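Cog5 (Kluyveromyces lactis, PDB 4U6U) pairs with Cog7 within the conserved oligomeric Golgi complex, a multisubunit tether that probably helps capture transport vesicles at Golgi membranes before fusion. Local coordinates at residues T229-Y240 with Y280-D289. The protein carries 7 engineered substitutions. Residues are numbered along the deposited sequence; the frame is centred on the assembly and turned at random.
Sequences TNSFKRDFEMSY and YILKAVSILD
Lys233 and Ala284 are the nearest CA pair, 4.1 Å apart, where helix segments 229-240 and 280-284 run nearly parallel, inclined by 22°; the chain that follows, a loop with a type I turn from Ser286 to Asp289, keeps alongside the longer helix. The small side chain of Ala284 is consistent with this close approach: the near-plane edge of the Phe232 ring meets it, CD2 to CB 3.7 Å, while Lys233 lays CB and CG over its backbone. One edge of Phe232 thus serves two residues, because CE2 also reaches Val285 CG2 in the ring plane. The other methyl of Val285, CG1, lies 3.6 Å from Phe236 CZ, so this valine engages both phenylalanines with separate branches.

Ile287 divides its work in the same manner. With CG1 held between the backbone N and the carbonyl carbon (chi1 51°), its CD1 meets the edge of Phe236 and Glu237 CG, whereas CG1 sits over one face of Tyr240, a CH-pi contact 3.6 Å from the ring centroid and 23° off its normal. CG2 rests against the Glu237 carboxylate end. That carboxylate is tied within its own helix, Lys233 NZ bridging to Glu237 OE1 at 3.0 Å from above the carboxylate plane, and the pair borders the apolar row.

Near the opposite end, Thr229 OG1 gives a weak hydrogen bond to Tyr280 O at 3.1 Å. Helix 143-167 packs against Phe232, and helices 245-252 and 254-265 against Phe236 and Val285, respectively. In this helical C-terminal part of Cog5, then, the last modelled residues are fastened to helix 220-241 chiefly by apolar and aromatic packing, with the weak Thr229 bond as a polar supplement, and the Lys233-Glu237 salt bridge, internal to that helix, probably holds both chains where their aliphatic parts can pack on Ala284 and Ile287.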
# COMPACT_ATOMS: atom_id res chain seq x y z
N THR B 229 -26.26 -10.77 -10.26
CA THR B 229 -27.67 -11.13 -10.18
C THR B 229 -28.54 -9.93 -10.53
O THR B 229 -29.56 -10.08 -11.18
CB THR B 229 -28.04 -11.69 -8.80
OG1 THR B 229 -28.17 -13.10 -8.91
CG2 THR B 229 -29.36 -11.10 -8.28
N ASN B 230 -28.12 -8.73 -10.13
CA ASN B 230 -28.91 -7.56 -10.45
C ASN B 230 -28.87 -7.26 -11.94
O ASN B 230 -29.91 -7.31 -12.60
CB ASN B 230 -28.42 -6.35 -9.66
CG ASN B 230 -28.59 -6.54 -8.18
OD1 ASN B 230 -29.20 -7.52 -7.74
ND2 ASN B 230 -28.03 -5.62 -7.40
N SER B 231 -27.69 -7.04 -12.49
CA SER B 231 -27.60 -6.58 -13.88
C SER B 231 -27.97 -7.70 -14.85
O SER B 231 -27.92 -7.52 -16.07
CB SER B 231 -26.22 -6.00 -14.19
OG SER B 231 -25.25 -7.01 -14.30
N PHE B 232 -28.32 -8.85 -14.31
CA PHE B 232 -28.83 -9.93 -15.14
C PHE B 232 -30.33 -10.04 -14.92
O PHE B 232 -31.08 -10.30 -15.85
CB PHE B 232 -28.19 -11.26 -14.81
CG PHE B 232 -28.85 -12.40 -15.49
CD1 PHE B 232 -28.67 -12.60 -16.86
CD2 PHE B 232 -29.70 -13.24 -14.80
CE1 PHE B 232 -29.29 -13.65 -17.51
CE2 PHE B 232 -30.33 -14.30 -15.45
CZ PHE B 232 -30.13 -14.50 -16.80
N LYS B 233 -30.75 -9.87 -13.67
CA LYS B 233 -32.16 -9.77 -13.33
C LYS B 233 -32.82 -8.65 -14.12
O LYS B 233 -33.87 -8.84 -14.75
CB LYS B 233 -32.34 -9.50 -11.84
CG LYS B 233 -33.77 -9.33 -11.38
CD LYS B 233 -33.81 -8.77 -9.97
CE LYS B 233 -35.20 -8.31 -9.57
NZ LYS B 233 -36.08 -9.50 -9.36
N ARG B 234 -32.17 -7.49 -14.12
CA ARG B 234 -32.72 -6.32 -14.77
C ARG B 234 -32.94 -6.61 -16.24
O ARG B 234 -34.01 -6.30 -16.79
CB ARG B 234 -31.81 -5.11 -14.54
CG ARG B 234 -32.08 -3.89 -15.39
CD ARG B 234 -31.05 -2.77 -15.11
NE ARG B 234 -29.66 -3.24 -15.11
CZ ARG B 234 -28.84 -3.22 -16.17
NH1 ARG B 234 -29.27 -2.76 -17.34
NH2 ARG B 234 -27.60 -3.67 -16.06
N ASP B 235 -31.96 -7.27 -16.86
CA ASP B 235 -32.01 -7.58 -18.28
C ASP B 235 -33.07 -8.61 -18.60
O ASP B 235 -33.81 -8.51 -19.59
CB ASP B 235 -30.64 -8.09 -18.75
CG ASP B 235 -29.63 -6.99 -18.87
OD1 ASP B 235 -29.98 -5.83 -18.56
OD2 ASP B 235 -28.48 -7.27 -19.28
N PHE B 236 -33.10 -9.65 -17.78
CA PHE B 236 -34.05 -10.72 -17.96
C PHE B 236 -35.46 -10.17 -17.91
O PHE B 236 -36.25 -10.36 -18.84
CB PHE B 236 -33.82 -11.79 -16.89
CG PHE B 236 -34.45 -13.11 -17.19
CD1 PHE B 236 -33.85 -14.01 -18.03
CD2 PHE B 236 -35.63 -13.47 -16.56
CE1 PHE B 236 -34.44 -15.25 -18.29
CE2 PHE B 236 -36.21 -14.70 -16.79
CZ PHE B 236 -35.62 -15.59 -17.66
N GLU B 237 -35.76 -9.45 -16.85
CA GLU B 237 -37.12 -8.99 -16.61
C GLU B 237 -37.51 -7.95 -17.63
O GLU B 237 -38.65 -7.92 -18.07
CB GLU B 237 -37.27 -8.44 -15.19
CG GLU B 237 -37.13 -9.52 -14.15
CD GLU B 237 -37.50 -9.09 -12.76
OE1 GLU B 237 -37.68 -9.98 -11.89
OE2 GLU B 237 -37.62 -7.86 -12.54
N MET B 238 -36.56 -7.11 -18.03
CA MET B 238 -36.85 -6.10 -19.04
C MET B 238 -37.30 -6.77 -20.32
O MET B 238 -38.19 -6.29 -21.02
CB MET B 238 -35.64 -5.21 -19.32
CG MET B 238 -36.01 -3.87 -19.90
SD MET B 238 -34.58 -3.10 -20.60
CE MET B 238 -35.27 -1.59 -21.29
N SER B 239 -36.68 -7.92 -20.58
CA SER B 239 -36.90 -8.67 -21.79
C SER B 239 -38.21 -9.43 -21.73
O SER B 239 -38.93 -9.51 -22.73
CB SER B 239 -35.73 -9.62 -22.02
OG SER B 239 -35.75 -10.14 -23.32
N TYR B 240 -38.49 -9.99 -20.55
CA TYR B 240 -39.73 -10.74 -20.26
C TYR B 240 -40.97 -9.84 -20.29
O TYR B 240 -42.02 -10.21 -20.84
CB TYR B 240 -39.60 -11.44 -18.90
CG TYR B 240 -40.70 -12.44 -18.58
CD1 TYR B 240 -40.61 -13.78 -18.99
CD2 TYR B 240 -41.81 -12.06 -17.83
CE1 TYR B 240 -41.62 -14.70 -18.70
CE2 TYR B 240 -42.82 -12.97 -17.52
CZ TYR B 240 -42.72 -14.29 -17.95
OH TYR B 240 -43.73 -15.19 -17.64
N TYR B 280 -29.33 -16.52 -5.23
CA TYR B 280 -29.25 -15.30 -6.04
C TYR B 280 -29.72 -15.55 -7.48
O TYR B 280 -30.55 -14.80 -7.99
CB TYR B 280 -27.83 -14.75 -6.05
CG TYR B 280 -27.40 -14.02 -4.80
CD1 TYR B 280 -27.86 -12.73 -4.53
CD2 TYR B 280 -26.50 -14.59 -3.91
CE1 TYR B 280 -27.45 -12.05 -3.40
CE2 TYR B 280 -26.09 -13.91 -2.78
CZ TYR B 280 -26.57 -12.64 -2.53
OH TYR B 280 -26.16 -11.97 -1.40
N ILE B 281 -29.17 -16.58 -8.12
CA ILE B 281 -29.47 -16.88 -9.53
C ILE B 281 -30.96 -17.25 -9.71
O ILE B 281 -31.53 -17.09 -10.79
CB ILE B 281 -28.56 -18.01 -10.10
CG1 ILE B 281 -28.67 -18.09 -11.62
CG2 ILE B 281 -28.86 -19.35 -9.51
CD1 ILE B 281 -28.21 -16.83 -12.33
N LEU B 282 -31.58 -17.77 -8.66
CA LEU B 282 -33.00 -18.08 -8.70
C LEU B 282 -33.87 -16.81 -8.72
O LEU B 282 -34.83 -16.72 -9.48
CB LEU B 282 -33.39 -18.97 -7.52
CG LEU B 282 -33.03 -20.45 -7.63
CD1 LEU B 282 -33.60 -21.20 -6.45
CD2 LEU B 282 -33.55 -21.06 -8.93
N LYS B 283 -33.51 -15.83 -7.90
CA LYS B 283 -34.28 -14.59 -7.79
C LYS B 283 -34.24 -13.77 -9.07
O LYS B 283 -35.23 -13.12 -9.43
CB LYS B 283 -33.76 -13.75 -6.63
CG LYS B 283 -33.98 -14.43 -5.30
CD LYS B 283 -33.21 -13.74 -4.19
CE LYS B 283 -33.13 -14.59 -2.94
NZ LYS B 283 -32.07 -14.04 -2.04
N ALA B 284 -33.11 -13.82 -9.77
CA ALA B 284 -32.94 -13.08 -11.01
C ALA B 284 -33.97 -13.56 -12.02
O ALA B 284 -34.51 -12.79 -12.80
CB ALA B 284 -31.55 -13.28 -11.56
N VAL B 285 -34.23 -14.85 -11.97
CA VAL B 285 -35.07 -15.53 -12.93
C VAL B 285 -36.36 -15.91 -12.22
O VAL B 285 -36.54 -17.07 -11.87
CB VAL B 285 -34.34 -16.76 -13.49
CG1 VAL B 285 -35.10 -17.40 -14.61
CG2 VAL B 285 -32.97 -16.35 -13.99
N SER B 286 -37.23 -14.94 -11.93
CA SER B 286 -38.36 -15.21 -11.03
C SER B 286 -39.70 -14.68 -11.54
O SER B 286 -40.73 -14.87 -10.89
CB SER B 286 -38.09 -14.67 -9.62
OG SER B 286 -38.23 -13.26 -9.57
N ILE B 287 -39.70 -14.02 -12.70
CA ILE B 287 -40.94 -13.55 -13.33
C ILE B 287 -41.68 -14.70 -14.01
O ILE B 287 -42.79 -14.51 -14.52
CB ILE B 287 -40.72 -12.44 -14.39
CG1 ILE B 287 -39.65 -12.86 -15.39
CG2 ILE B 287 -40.41 -11.10 -13.73
CD1 ILE B 287 -38.25 -12.62 -14.90
N LEU B 288 -41.08 -15.88 -13.99
CA LEU B 288 -41.63 -17.08 -14.64
C LEU B 288 -43.00 -17.38 -14.03
O LEU B 288 -43.79 -18.16 -14.56
CB LEU B 288 -40.67 -18.28 -14.51
CG LEU B 288 -39.27 -18.17 -15.15
CD1 LEU B 288 -39.26 -17.70 -16.61
CD2 LEU B 288 -38.42 -17.26 -14.35
N ASP B 289 -43.24 -16.75 -12.88
CA ASP B 289 -44.53 -16.74 -12.23
C ASP B 289 -45.38 -15.56 -12.73
O ASP B 289 -45.80 -15.50 -13.90
CB ASP B 289 -44.35 -16.64 -10.71
CG ASP B 289 -45.51 -17.22 -9.95
OD1 ASP B 289 -46.18 -18.13 -10.48
OD2 ASP B 289 -45.75 -16.77 -8.81